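Local coordinates for probable DNA endonuclease SmrA (PDB 3QD7), which is an endonuclease that binds and cuts DNA, a stand-alone small MutS-related (Smr) protein of Escherichia coli represented here by a fragment holding its Smr domain, at residues D16-P19 with L20-L24; E25-R28 with E29-H33; L53-P56 with V57-R61; S66-Q69 with Q70-D74; N94-R97 with S98-R102. All coordinates share one frame; numbering follows the deposited sequence.

Interaction 1. Residues D16-P19 with L20-L24; sequences DIIP and LSQPL
The Gln22 side chain lies beside the pyrrolidine ring of Pro19, pointing the same way, with its amide oxygen OE1 3.9 Å from Pro19 CD. The second flat group is the peptide carbonyl of Pro19: Gln22 N donates to Pro19 O over 2.9 Å, coming from above the carbonyl plane, 60° out of it, as suits the closing bond of the type I beta turn Pro19-Gln22. Gln22 reaches back because its CG stands anti to its own carbonyl carbon (chi1 -69°) and the chain beyond is extended. Its CB meets Ile18 CG2 at 3.7 Å, the two side chains crossing nearly at right angles. The other branch of Ile18 goes elsewhere: its CD1 packs against Leu24 CD1, also at 3.7 Å, and Leu24 is the buried end of this otherwise rather exposed loop before strand 25-27. The loop lies on helix 92-105, where Ser98 OG accepts from Ile18 N, and Arg97 donates to both Pro19 O and Gln22 O. The turn thus offers carbonyl oxygens to a guanidinium, and that positive charge would probably polarise the Pro19 carbonyl already used by the turn bond.

Interaction 2. Residues E25-R28 with E29-H33; sequences EFRR and EGLQH
Two torsions bring Arg27 and Leu31 together: Arg27 CG is anti to the backbone N (chi1 180°), while Leu31 CG sits beside its own N (chi1 -66°), which turns the leucine back over the chain. This is the exit of edge strand 25-27 of the mixed sheet, where the chain leaves the strand and bends into the loop before helix 37-40. Leu31 CD1 meets the aliphatic base of the arginine at Arg27 CG, 3.8 Å away, the two side chains meeting at a slant. Leu31 CG also comes down on the backbone, 3.4 Å from Arg28 O. Gly30 makes the bend with a positive phi of 83°, a value glycine adopts easily. The contact is apolar and lies at the surface; Leu31 also touches Gln111 of strand 110-115 and Leu36 of the loop.

Arg28 takes its polar end away from the bend. Its guanidinium is held by the carbonyl oxygens of Val110, through NE, and Thr105, through NH2. Glu29 carries the opposite charge but does not pair with it, since Arg28 NH1 and Glu29 OE1 are 6.4 Å apart. Phe26 is the flat neighbour instead: Arg28 CZ lies in plane at the edge of its ring, and Phe26 CZ stands 3.6 Å above the guanidinium plane, offset toward its rim.

Interaction 3. Residues L53-P56 with V57-R61; sequences LRQP and VEECR
Pro56 and Glu59 lie side by side at the start of helix 57-73, Pro56 CG 3.7 Å from Glu59 CB. Pro56 holds the N-cap position, and Cys60 N donates to Pro56 O over 3.0 Å. Glu59 has CG anti to the backbone N (chi1 -169°), which sets that carbon 3.5 Å from Gln55 OE1; the bend at chi2 then carries the carboxylate away from the turn. Gln55 is bent as well: CG beside the backbone N, then a second kink (chi2 -74°) that swings the amide across to the glutamate. The base of Gln55 serves a different neighbour, its CB touching Cys60 SG at 3.7 Å.

Within the same first turns, Arg61 grips Glu58, three residues back, side-on: NE reaches OE2 over 2.8 Å, on the syn lone pair, and NH2 reaches OE1 over 3.2 Å, nearly in the guanidinium plane. Glu58 adopts an almost eclipsed chi2 of -9° in this grip. Arg61 NH1 meanwhile holds Leu10 O.

The helix start leans on helix 92-105: His92 NE2 donates to Gln55 O, Val57 packs on Tyr99, and Cys60, the buried member, faces Val96 and Trp103, with Leu52, just after strand 49-51, also against it.

Interaction 4. Residues S66-Q69 with Q70-D74; sequences SFIQ and QALAD
Ile68 and Leu72, one helical turn apart, form the close-fitting side of this contact. Ile68 CG2 meets Leu72 CD1 at 3.7 Å, the two side chains slanting across one another. Leu72 CG also settles 3.2 Å from Ile68 O, because its CG stands anti to its carbonyl carbon (chi1 -68°), beside its own N and back toward the preceding turn. Next to them Ala71 adds only a methyl group, its CB 3.4 Å from Phe67 O, and touches Val79 of strand 78-82 and Leu130 of strand 125-130. Ile68 and Phe67 rest on Val79 too.

Phe67 is thus buried against the sheet, and only its meeting with Gln70 is loose. The amide plane is turned 83° from the ring plane, and Gln70 NE2 comes no nearer than 3.9 Å to Phe67 CD1, approaching at a slant. The outer side belongs to Ala73, which is exposed, and to Ser66, Gln69 and Gln70, which are partly so; Ser66 OG is bound to Thr3 OG1 of the N-terminal arm.

Four backbone bonds tie the turns, from Gln70 N to Ser66 O through Ala73 N to Gln69 O, the shortest being Ala71 N to Phe67 O at 2.8 Å. Asp74 N, just past the last helical residue, still bonds Gln70 O. With one flank on the sheet and the other outward, this is the connecting helix of a beta-alpha-beta crossover, joining parallel strands 49-51 and 78-82.

Interaction 5. Residues N94-R97 with S98-R102; sequences NIVR and SYVAR
Ile95 and Tyr99 lie side by side on helix 92-105 and point the same way, with Ile95 CG2 4.0 Å from Tyr99 CD2. One residue further round the helix, Val96 and Val100 slant across each other more openly, Val96 CG1 and Val100 CG2 being 4.2 Å apart, though Val100 CG2 also reaches Val96 O at 3.3 Å. Ser98 turns back on the chain: with OG anti to its carbonyl carbon (chi1 -67°), it donates to Asn94 O over 3.0 Å, while Ser98 N donates to the same oxygen over 2.9 Å. The two donors come from opposite faces of that carbonyl plane. Arg97 bends at chi3, and Asn94 CG lies in plane at the edge of its guanidinium.

In this largely buried helix, Asn94 O is therefore doubly engaged. Ser98 OG passes one bond to the helix backbone while accepting another from Ile18 N, and Arg97 binds Gln22 O and Pro19 O, over which its charge is probably spread.

How the interactions relate
Interaction 5 joins interactions 1 and 3. Its centre lies about 9 Å from that of interaction 1 and about 10 Å from that of interaction 3, and it touches both. Toward interaction 1 the links are polar, such as Gln22 O to Arg97 NH1 at 2.7 Å; toward interaction 3 they are apolar, Val57 CG1 lying 3.5 Å from Tyr99 CE2. Helix 92-105 is thus clasped between the loop 16-24 and the start of helix 57-73. Interaction 4 continues that second helix, 18 Å from interaction 3 centre to centre. Interaction 2 follows interaction 1 directly along the chain, at the sheet edge. Interactions 1 and 4 lie on opposite sides of the chain's centre, their own centres about 26 Å apart.

Interaction 1. Residues D16-P19 with L20-L24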
loop_
_atom_site.group_PDB
_atom_site.type_symbol
_atom_site.label_atom_id
_atom_site.label_comp_id
_atom_site.label_asym_id
_atom_site.label_seq_id
_atom_site.Cartn_x
_atom_site.Cartn_y
_atom_site.Cartn_z
ATOM N N ASP A 16 11.888 -9.003 2.352
ATOM C CA ASP A 16 12.508 -8.248 3.411
ATOM C C ASP A 16 11.418 -7.941 4.458
ATOM O O ASP A 16 10.651 -6.985 4.308
ATOM C CB ASP A 16 13.175 -6.969 2.843
ATOM C CG ASP A 16 12.582 -6.509 1.473
ATOM O OD1 ASP A 16 12.112 -7.356 0.656
ATOM O OD2 ASP A 16 12.613 -5.279 1.190
ATOM N N ILE A 17 11.349 -8.776 5.500
ATOM C CA ILE A 17 10.309 -8.676 6.529
ATOM C C ILE A 17 10.532 -7.433 7.358
ATOM O O ILE A 17 11.646 -7.190 7.826
ATOM C CB ILE A 17 10.245 -9.938 7.408
ATOM C CG1 ILE A 17 9.802 -11.121 6.544
ATOM C CG2 ILE A 17 9.261 -9.759 8.577
ATOM C CD1 ILE A 17 10.081 -12.490 7.158
ATOM N N ILE A 18 9.476 -6.636 7.515
ATOM C CA ILE A 18 9.578 -5.410 8.299
ATOM C C ILE A 18 9.213 -5.658 9.771
ATOM O O ILE A 18 8.125 -6.176 10.080
ATOM C CB ILE A 18 8.759 -4.240 7.691
ATOM C CG1 ILE A 18 9.154 -4.021 6.230
ATOM C CG2 ILE A 18 8.966 -2.916 8.492
ATOM C CD1 ILE A 18 8.109 -3.293 5.478
ATOM N N PRO A 19 10.143 -5.325 10.682
ATOM C CA PRO A 19 9.873 -5.510 12.110
ATOM C C PRO A 19 8.643 -4.728 12.530
ATOM O O PRO A 19 8.358 -3.691 11.940
ATOM C CB PRO A 19 11.131 -4.950 12.774
ATOM C CG PRO A 19 12.210 -5.220 11.751
ATOM C CD PRO A 19 11.553 -4.991 10.418
ATOM N N LEU A 20 7.916 -5.228 13.532
ATOM C CA LEU A 20 6.690 -4.561 13.990
ATOM C C LEU A 20 6.987 -3.164 14.541
ATOM O O LEU A 20 6.130 -2.275 14.519
ATOM C CB LEU A 20 5.975 -5.401 15.056
ATOM C CG LEU A 20 5.429 -6.791 14.711
ATOM C CD1 LEU A 20 4.760 -7.373 15.970
ATOM C CD2 LEU A 20 4.466 -6.783 13.517
ATOM N N SER A 21 8.218 -2.993 15.014
ATOM C CA SER A 21 8.693 -1.726 15.556
ATOM C C SER A 21 8.981 -0.694 14.467
ATOM O O SER A 21 9.135 0.490 14.786
ATOM C CB SER A 21 9.955 -1.943 16.411
ATOM O OG SER A 21 11.097 -2.190 15.591
ATOM N N GLN A 22 9.068 -1.133 13.200
ATOM C CA GLN A 22 9.199 -0.193 12.085
ATOM C C GLN A 22 7.856 0.125 11.397
ATOM O O GLN A 22 7.143 -0.788 10.957
ATOM C CB GLN A 22 10.245 -0.650 11.064
ATOM C CG GLN A 22 11.675 -0.591 11.614
ATOM C CD GLN A 22 12.735 -1.128 10.661
ATOM O OE1 GLN A 22 12.490 -1.358 9.461
ATOM N NE2 GLN A 22 13.944 -1.315 11.197
ATOM N N PRO A 23 7.529 1.424 11.285
ATOM C CA PRO A 23 6.354 1.841 10.529
ATOM C C PRO A 23 6.628 1.690 9.049
ATOM O O PRO A 23 7.769 1.427 8.653
ATOM C CB PRO A 23 6.233 3.323 10.864
ATOM C CG PRO A 23 7.645 3.760 11.079
ATOM C CD PRO A 23 8.301 2.590 11.771
ATOM N N LEU A 24 5.573 1.822 8.259
ATOM C CA LEU A 24 5.667 1.866 6.814
ATOM C C LEU A 24 5.883 3.322 6.467
ATOM O O LEU A 24 5.061 4.149 6.815
ATOM C CB LEU A 24 4.370 1.327 6.165
ATOM C CG LEU A 24 4.476 0.017 5.398
ATOM C CD1 LEU A 24 5.259 -1.062 6.154
ATOM C CD2 LEU A 24 3.119 -0.477 4.950
#

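Interaction 2. Residues E25-R28 with E29-H33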
loop_
_atom_site.group_PDB
_atom_site.type_symbol
_atom_site.label_atom_id
_atom_site.label_comp_id
_atom_site.label_asym_id
_atom_site.label_seq_id
_atom_site.Cartn_x
_atom_site.Cartn_y
_atom_site.Cartn_z
ATOM N N GLU A 25 7.005 3.630 5.829
ATOM C CA GLU A 25 7.260 4.953 5.294
ATOM C C GLU A 25 8.144 4.873 4.049
ATOM O O GLU A 25 9.136 4.114 4.003
ATOM C CB GLU A 25 7.897 5.845 6.339
ATOM C CG GLU A 25 6.941 6.385 7.400
ATOM C CD GLU A 25 7.667 7.206 8.446
ATOM O OE1 GLU A 25 8.922 7.235 8.377
ATOM O OE2 GLU A 25 7.002 7.816 9.326
ATOM N N PHE A 26 7.769 5.634 3.029
ATOM C CA PHE A 26 8.482 5.620 1.759
ATOM C C PHE A 26 8.188 6.932 1.086
ATOM O O PHE A 26 7.036 7.374 1.071
ATOM C CB PHE A 26 8.024 4.439 0.860
ATOM C CG PHE A 26 8.560 4.492 -0.544
ATOM C CD1 PHE A 26 9.876 4.149 -0.819
ATOM C CD2 PHE A 26 7.745 4.866 -1.589
ATOM C CE1 PHE A 26 10.393 4.217 -2.138
ATOM C CE2 PHE A 26 8.225 4.923 -2.892
ATOM C CZ PHE A 26 9.572 4.600 -3.165
ATOM N N ARG A 27 9.224 7.545 0.518
ATOM C CA ARG A 27 9.070 8.766 -0.237
ATOM C C ARG A 27 10.086 8.764 -1.380
ATOM O O ARG A 27 11.278 8.548 -1.152
ATOM C CB ARG A 27 9.262 9.974 0.689
ATOM C CG ARG A 27 9.125 11.336 0.019
ATOM C CD ARG A 27 9.520 12.471 0.991
ATOM N NE ARG A 27 10.872 12.285 1.530
ATOM C CZ ARG A 27 11.228 12.539 2.788
ATOM N NH1 ARG A 27 10.332 12.989 3.654
ATOM N NH2 ARG A 27 12.483 12.333 3.180
ATOM N N ARG A 28 9.605 8.976 -2.610
ATOM C CA ARG A 28 10.506 9.096 -3.752
ATOM C C ARG A 28 11.221 10.437 -3.710
ATOM O O ARG A 28 10.687 11.407 -3.180
ATOM C CB ARG A 28 9.757 8.963 -5.076
ATOM C CG ARG A 28 9.308 7.537 -5.323
ATOM C CD ARG A 28 9.305 7.168 -6.784
ATOM N NE ARG A 28 8.276 6.164 -6.996
ATOM C CZ ARG A 28 8.491 4.857 -6.984
ATOM N NH1 ARG A 28 9.719 4.372 -6.797
ATOM N NH2 ARG A 28 7.473 4.039 -7.167
ATOM N N GLU A 29 12.439 10.457 -4.249
ATOM C CA GLU A 29 13.217 11.686 -4.466
ATOM C C GLU A 29 12.525 12.543 -5.510
ATOM O O GLU A 29 11.910 12.027 -6.440
ATOM C CB GLU A 29 14.624 11.357 -5.002
ATOM C CG GLU A 29 15.467 10.413 -4.139
ATOM C CD GLU A 29 15.012 8.931 -4.184
ATOM O OE1 GLU A 29 14.383 8.498 -5.194
ATOM O OE2 GLU A 29 15.286 8.202 -3.191
ATOM N N GLY A 30 12.641 13.852 -5.350
ATOM C CA GLY A 30 12.274 14.805 -6.389
ATOM C C GLY A 30 10.808 15.176 -6.502
ATOM O O GLY A 30 10.397 15.699 -7.532
ATOM N N LEU A 31 10.032 14.912 -5.453
ATOM C CA LEU A 31 8.618 15.266 -5.373
ATOM C C LEU A 31 8.388 16.742 -5.128
ATOM O O LEU A 31 9.212 17.405 -4.532
ATOM C CB LEU A 31 7.984 14.510 -4.202
ATOM C CG LEU A 31 7.887 12.990 -4.305
ATOM C CD1 LEU A 31 7.161 12.482 -3.038
ATOM C CD2 LEU A 31 7.151 12.574 -5.574
ATOM N N GLN A 32 7.217 17.233 -5.520
ATOM C CA GLN A 32 6.805 18.608 -5.255
ATOM C C GLN A 32 6.556 18.847 -3.769
ATOM O O GLN A 32 6.054 17.954 -3.060
ATOM C CB GLN A 32 5.539 18.948 -6.039
ATOM C CG GLN A 32 5.061 20.419 -5.857
ATOM C CD GLN A 32 3.925 20.813 -6.796
ATOM O OE1 GLN A 32 3.433 19.988 -7.566
ATOM N NE2 GLN A 32 3.499 22.083 -6.724
ATOM N N HIS A 33 6.880 20.057 -3.309
ATOM C CA HIS A 33 6.685 20.437 -1.920
ATOM C C HIS A 33 5.391 19.967 -1.216
ATOM O O HIS A 33 5.428 19.572 -0.045
ATOM C CB HIS A 33 6.875 21.946 -1.726
ATOM C CG HIS A 33 6.681 22.394 -0.314
ATOM N ND1 HIS A 33 7.438 21.908 0.729
ATOM C CD2 HIS A 33 5.798 23.261 0.231
ATOM C CE1 HIS A 33 7.044 22.475 1.856
ATOM N NE2 HIS A 33 6.045 23.295 1.581
#

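Interaction 3. Residues L53-P56 with V57-R61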
loop_
_atom_site.group_PDB
_atom_site.type_symbol
_atom_site.label_atom_id
_atom_site.label_comp_id
_atom_site.label_asym_id
_atom_site.label_seq_id
_atom_site.Cartn_x
_atom_site.Cartn_y
_atom_site.Cartn_z
ATOM N N LEU A 53 -7.529 -8.007 4.590
ATOM C CA LEU A 53 -7.631 -8.835 5.792
ATOM C C LEU A 53 -7.989 -10.263 5.423
ATOM O O LEU A 53 -8.891 -10.498 4.596
ATOM C CB LEU A 53 -8.638 -8.264 6.791
ATOM C CG LEU A 53 -8.299 -6.874 7.300
ATOM C CD1 LEU A 53 -9.518 -6.312 8.013
ATOM C CD2 LEU A 53 -7.092 -6.876 8.249
ATOM N N ARG A 54 -7.233 -11.184 6.021
ATOM C CA ARG A 54 -7.360 -12.645 5.873
ATOM C C ARG A 54 -7.316 -13.167 4.431
ATOM O O ARG A 54 -7.908 -14.207 4.090
ATOM C CB ARG A 54 -8.498 -13.228 6.743
ATOM C CG ARG A 54 -9.922 -12.893 6.360
ATOM C CD ARG A 54 -10.867 -13.149 7.548
ATOM N NE ARG A 54 -10.619 -12.214 8.652
ATOM C CZ ARG A 54 -11.358 -11.133 8.912
ATOM N NH1 ARG A 54 -12.418 -10.841 8.158
ATOM N NH2 ARG A 54 -11.036 -10.339 9.934
ATOM N N GLN A 55 -6.577 -12.437 3.595
ATOM C CA GLN A 55 -6.287 -12.872 2.226
ATOM C C GLN A 55 -4.920 -13.501 2.159
ATOM O O GLN A 55 -3.935 -12.914 2.653
ATOM C CB GLN A 55 -6.358 -11.709 1.234
ATOM C CG GLN A 55 -7.694 -10.968 1.214
ATOM C CD GLN A 55 -8.813 -11.741 0.526
ATOM O OE1 GLN A 55 -8.592 -12.800 -0.070
ATOM N NE2 GLN A 55 -10.029 -11.202 0.607
ATOM N N PRO A 56 -4.831 -14.680 1.514
ATOM C CA PRO A 56 -3.528 -15.310 1.241
ATOM C C PRO A 56 -2.596 -14.369 0.452
ATOM O O PRO A 56 -3.070 -13.416 -0.179
ATOM C CB PRO A 56 -3.897 -16.556 0.424
ATOM C CG PRO A 56 -5.302 -16.313 -0.081
ATOM C CD PRO A 56 -5.962 -15.415 0.909
ATOM N N VAL A 57 -1.289 -14.614 0.497
ATOM C CA VAL A 57 -0.318 -13.680 -0.086
ATOM C C VAL A 57 -0.482 -13.498 -1.609
ATOM O O VAL A 57 -0.445 -12.366 -2.097
ATOM C CB VAL A 57 1.159 -14.040 0.296
ATOM C CG1 VAL A 57 2.154 -13.309 -0.590
ATOM C CG2 VAL A 57 1.439 -13.713 1.754
ATOM N N GLU A 58 -0.680 -14.590 -2.353
ATOM C CA GLU A 58 -0.884 -14.519 -3.814
ATOM C C GLU A 58 -2.156 -13.765 -4.177
ATOM O O GLU A 58 -2.203 -13.061 -5.181
ATOM C CB GLU A 58 -0.963 -15.911 -4.431
ATOM C CG GLU A 58 -0.258 -16.148 -5.785
ATOM C CD GLU A 58 0.286 -14.914 -6.503
ATOM O OE1 GLU A 58 -0.242 -14.556 -7.575
ATOM O OE2 GLU A 58 1.284 -14.328 -6.029
ATOM N N GLU A 59 -3.197 -13.923 -3.371
ATOM C CA GLU A 59 -4.438 -13.159 -3.596
ATOM C C GLU A 59 -4.219 -11.665 -3.335
ATOM O O GLU A 59 -4.730 -10.841 -4.071
ATOM C CB GLU A 59 -5.591 -13.717 -2.756
ATOM C CG GLU A 59 -6.977 -13.156 -3.113
ATOM C CD GLU A 59 -7.545 -13.672 -4.473
ATOM O OE1 GLU A 59 -8.478 -13.032 -5.032
ATOM O OE2 GLU A 59 -7.071 -14.714 -4.979
ATOM N N CYS A 60 -3.461 -11.331 -2.289
ATOM C CA CYS A 60 -3.066 -9.947 -2.002
ATOM C C CYS A 60 -2.324 -9.347 -3.173
ATOM O O CYS A 60 -2.574 -8.209 -3.530
ATOM C CB CYS A 60 -2.151 -9.867 -0.764
ATOM S SG CYS A 60 -2.993 -10.144 0.794
ATOM N N ARG A 61 -1.407 -10.112 -3.766
ATOM C CA ARG A 61 -0.625 -9.625 -4.907
ATOM C C ARG A 61 -1.484 -9.293 -6.149
ATOM O O ARG A 61 -1.223 -8.311 -6.861
ATOM C CB ARG A 61 0.474 -10.620 -5.270
ATOM C CG ARG A 61 1.529 -10.055 -6.220
ATOM C CD ARG A 61 2.576 -11.105 -6.600
ATOM N NE ARG A 61 1.978 -12.027 -7.540
ATOM C CZ ARG A 61 2.140 -11.957 -8.855
ATOM N NH1 ARG A 61 2.947 -11.041 -9.384
ATOM N NH2 ARG A 61 1.501 -12.813 -9.637
#

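Interaction 4. Residues S66-Q69 with Q70-D74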
loop_
_atom_site.group_PDB
_atom_site.type_symbol
_atom_site.label_atom_id
_atom_site.label_comp_id
_atom_site.label_asym_id
_atom_site.label_seq_id
_atom_site.Cartn_x
_atom_site.Cartn_y
_atom_site.Cartn_z
ATOM N N SER A 66 -4.363 -5.080 -9.212
ATOM C CA SER A 66 -5.622 -4.698 -9.832
ATOM C C SER A 66 -6.196 -3.393 -9.240
ATOM O O SER A 66 -6.702 -2.531 -9.963
ATOM C CB SER A 66 -6.610 -5.861 -9.667
ATOM O OG SER A 66 -7.807 -5.579 -10.354
ATOM N N PHE A 67 -6.112 -3.251 -7.914
ATOM C CA PHE A 67 -6.641 -2.065 -7.223
ATOM C C PHE A 67 -5.861 -0.810 -7.618
ATOM O O PHE A 67 -6.441 0.229 -7.927
ATOM C CB PHE A 67 -6.583 -2.275 -5.698
ATOM C CG PHE A 67 -6.972 -1.057 -4.893
ATOM C CD1 PHE A 67 -8.322 -0.672 -4.776
ATOM C CD2 PHE A 67 -5.987 -0.307 -4.225
ATOM C CE1 PHE A 67 -8.688 0.454 -4.002
ATOM C CE2 PHE A 67 -6.349 0.810 -3.448
ATOM C CZ PHE A 67 -7.702 1.193 -3.341
ATOM N N ILE A 68 -4.540 -0.895 -7.608
ATOM C CA ILE A 68 -3.757 0.279 -7.991
ATOM C C ILE A 68 -3.981 0.679 -9.466
ATOM O O ILE A 68 -4.155 1.870 -9.779
ATOM C CB ILE A 68 -2.248 0.091 -7.682
ATOM C CG1 ILE A 68 -2.050 -0.116 -6.175
ATOM C CG2 ILE A 68 -1.431 1.336 -8.204
ATOM C CD1 ILE A 68 -2.366 1.111 -5.331
ATOM N N GLN A 69 -4.015 -0.305 -10.365
ATOM C CA GLN A 69 -4.420 -0.044 -11.760
ATOM C C GLN A 69 -5.784 0.660 -11.860
ATOM O O GLN A 69 -5.929 1.609 -12.624
ATOM C CB GLN A 69 -4.468 -1.334 -12.591
ATOM C CG GLN A 69 -3.122 -2.099 -12.730
ATOM C CD GLN A 69 -2.004 -1.308 -13.430
ATOM O OE1 GLN A 69 -0.811 -1.604 -13.254
ATOM N NE2 GLN A 69 -2.376 -0.329 -14.228
ATOM N N GLN A 70 -6.769 0.187 -11.090
ATOM C CA GLN A 70 -8.119 0.766 -11.085
ATOM C C GLN A 70 -8.076 2.196 -10.569
ATOM O O GLN A 70 -8.668 3.092 -11.164
ATOM C CB GLN A 70 -9.099 -0.075 -10.231
ATOM C CG GLN A 70 -10.345 0.703 -9.692
ATOM C CD GLN A 70 -10.683 0.476 -8.172
ATOM O OE1 GLN A 70 -10.804 1.446 -7.392
ATOM N NE2 GLN A 70 -10.876 -0.801 -7.775
ATOM N N ALA A 71 -7.387 2.395 -9.445
ATOM C CA ALA A 71 -7.298 3.724 -8.793
ATOM C C ALA A 71 -6.658 4.744 -9.750
ATOM O O ALA A 71 -7.124 5.859 -9.885
ATOM C CB ALA A 71 -6.503 3.617 -7.505
ATOM N N LEU A 72 -5.611 4.332 -10.452
ATOM C CA LEU A 72 -4.928 5.217 -11.398
ATOM C C LEU A 72 -5.870 5.544 -12.556
ATOM O O LEU A 72 -6.065 6.717 -12.915
ATOM C CB LEU A 72 -3.637 4.570 -11.897
ATOM C CG LEU A 72 -2.561 4.443 -10.818
ATOM C CD1 LEU A 72 -1.408 3.477 -11.210
ATOM C CD2 LEU A 72 -2.005 5.847 -10.370
ATOM N N ALA A 73 -6.518 4.517 -13.095
ATOM C CA ALA A 73 -7.457 4.749 -14.177
ATOM C C ALA A 73 -8.562 5.723 -13.763
ATOM O O ALA A 73 -9.038 6.483 -14.604
ATOM C CB ALA A 73 -8.034 3.433 -14.708
ATOM N N ASP A 74 -8.951 5.730 -12.480
ATOM C CA ASP A 74 -10.058 6.622 -12.026
ATOM C C ASP A 74 -9.596 7.998 -11.547
ATOM O O ASP A 74 -10.406 8.782 -11.051
ATOM C CB ASP A 74 -10.942 5.952 -10.947
ATOM C CG ASP A 74 -11.678 4.716 -11.474
ATOM O OD1 ASP A 74 -12.010 4.701 -12.687
ATOM O OD2 ASP A 74 -11.914 3.758 -10.693
#

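Interaction 5. Residues N94-R97 with S98-R102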
loop_
_atom_site.group_PDB
_atom_site.type_symbol
_atom_site.label_atom_id
_atom_site.label_comp_id
_atom_site.label_asym_id
_atom_site.label_seq_id
_atom_site.Cartn_x
_atom_site.Cartn_y
_atom_site.Cartn_z
ATOM N N ASN A 94 1.776 -9.081 9.209
ATOM C CA ASN A 94 3.080 -8.462 8.970
ATOM C C ASN A 94 3.763 -8.923 7.670
ATOM O O ASN A 94 4.504 -8.163 7.047
ATOM C CB ASN A 94 4.041 -8.675 10.157
ATOM C CG ASN A 94 5.216 -7.714 10.097
ATOM O OD1 ASN A 94 6.394 -8.112 10.016
ATOM N ND2 ASN A 94 4.896 -6.433 10.087
ATOM N N ILE A 95 3.539 -10.179 7.292
ATOM C CA ILE A 95 4.036 -10.681 6.010
ATOM C C ILE A 95 3.339 -9.934 4.865
ATOM O O ILE A 95 3.996 -9.445 3.937
ATOM C CB ILE A 95 3.835 -12.213 5.853
ATOM C CG1 ILE A 95 4.653 -13.012 6.886
ATOM C CG2 ILE A 95 4.197 -12.655 4.454
ATOM C CD1 ILE A 95 6.115 -12.621 6.991
ATOM N N VAL A 96 2.013 -9.859 4.937
ATOM C CA VAL A 96 1.233 -9.048 4.016
ATOM C C VAL A 96 1.718 -7.581 3.980
ATOM O O VAL A 96 1.931 -7.039 2.896
ATOM C CB VAL A 96 -0.287 -9.105 4.303
ATOM C CG1 VAL A 96 -1.075 -8.137 3.366
ATOM C CG2 VAL A 96 -0.805 -10.525 4.101
ATOM N N ARG A 97 1.871 -6.967 5.157
ATOM C CA ARG A 97 2.358 -5.603 5.291
ATOM C C ARG A 97 3.715 -5.453 4.587
ATOM O O ARG A 97 3.967 -4.457 3.903
ATOM C CB ARG A 97 2.490 -5.228 6.781
ATOM C CG ARG A 97 2.740 -3.715 7.020
ATOM C CD ARG A 97 2.831 -3.357 8.497
ATOM N NE ARG A 97 4.039 -3.900 9.117
ATOM C CZ ARG A 97 4.992 -3.177 9.696
ATOM N NH1 ARG A 97 4.906 -1.840 9.769
ATOM N NH2 ARG A 97 6.046 -3.806 10.207
ATOM N N SER A 98 4.591 -6.448 4.769
ATOM C CA SER A 98 5.955 -6.385 4.194
ATOM C C SER A 98 5.945 -6.483 2.674
ATOM O O SER A 98 6.689 -5.760 2.006
ATOM C CB SER A 98 6.891 -7.431 4.798
ATOM O OG SER A 98 7.129 -7.151 6.149
ATOM N N TYR A 99 5.072 -7.338 2.139
ATOM C CA TYR A 99 4.891 -7.431 0.692
ATOM C C TYR A 99 4.304 -6.157 0.143
ATOM O O TYR A 99 4.732 -5.694 -0.929
ATOM C CB TYR A 99 4.007 -8.623 0.319
ATOM C CG TYR A 99 4.792 -9.895 0.083
ATOM C CD1 TYR A 99 5.815 -9.943 -0.885
ATOM C CD2 TYR A 99 4.525 -11.054 0.823
ATOM C CE1 TYR A 99 6.536 -11.110 -1.113
ATOM C CE2 TYR A 99 5.257 -12.241 0.607
ATOM C CZ TYR A 99 6.256 -12.249 -0.366
ATOM O OH TYR A 99 6.976 -13.386 -0.585
ATOM N N VAL A 100 3.324 -5.582 0.861
ATOM C CA VAL A 100 2.688 -4.340 0.378
ATOM C C VAL A 100 3.746 -3.220 0.325
ATOM O O VAL A 100 3.799 -2.436 -0.627
ATOM C CB VAL A 100 1.447 -3.921 1.242
ATOM C CG1 VAL A 100 1.013 -2.482 0.909
ATOM C CG2 VAL A 100 0.249 -4.912 1.065
ATOM N N ALA A 101 4.616 -3.173 1.330
ATOM C CA ALA A 101 5.719 -2.203 1.331
ATOM C C ALA A 101 6.581 -2.272 0.062
ATOM O O ALA A 101 6.943 -1.250 -0.498
ATOM C CB ALA A 101 6.590 -2.387 2.565
ATOM N N ARG A 102 6.925 -3.484 -0.370
ATOM C CA ARG A 102 7.717 -3.658 -1.572
ATOM C C ARG A 102 6.893 -3.365 -2.818
ATOM O O ARG A 102 7.349 -2.649 -3.705
ATOM C CB ARG A 102 8.223 -5.099 -1.648
ATOM C CG ARG A 102 8.726 -5.487 -3.024
ATOM C CD ARG A 102 8.877 -6.968 -3.129
ATOM N NE ARG A 102 10.087 -7.408 -2.442
ATOM C CZ ARG A 102 10.627 -8.609 -2.587
ATOM N NH1 ARG A 102 10.055 -9.496 -3.401
ATOM N NH2 ARG A 102 11.735 -8.914 -1.926
#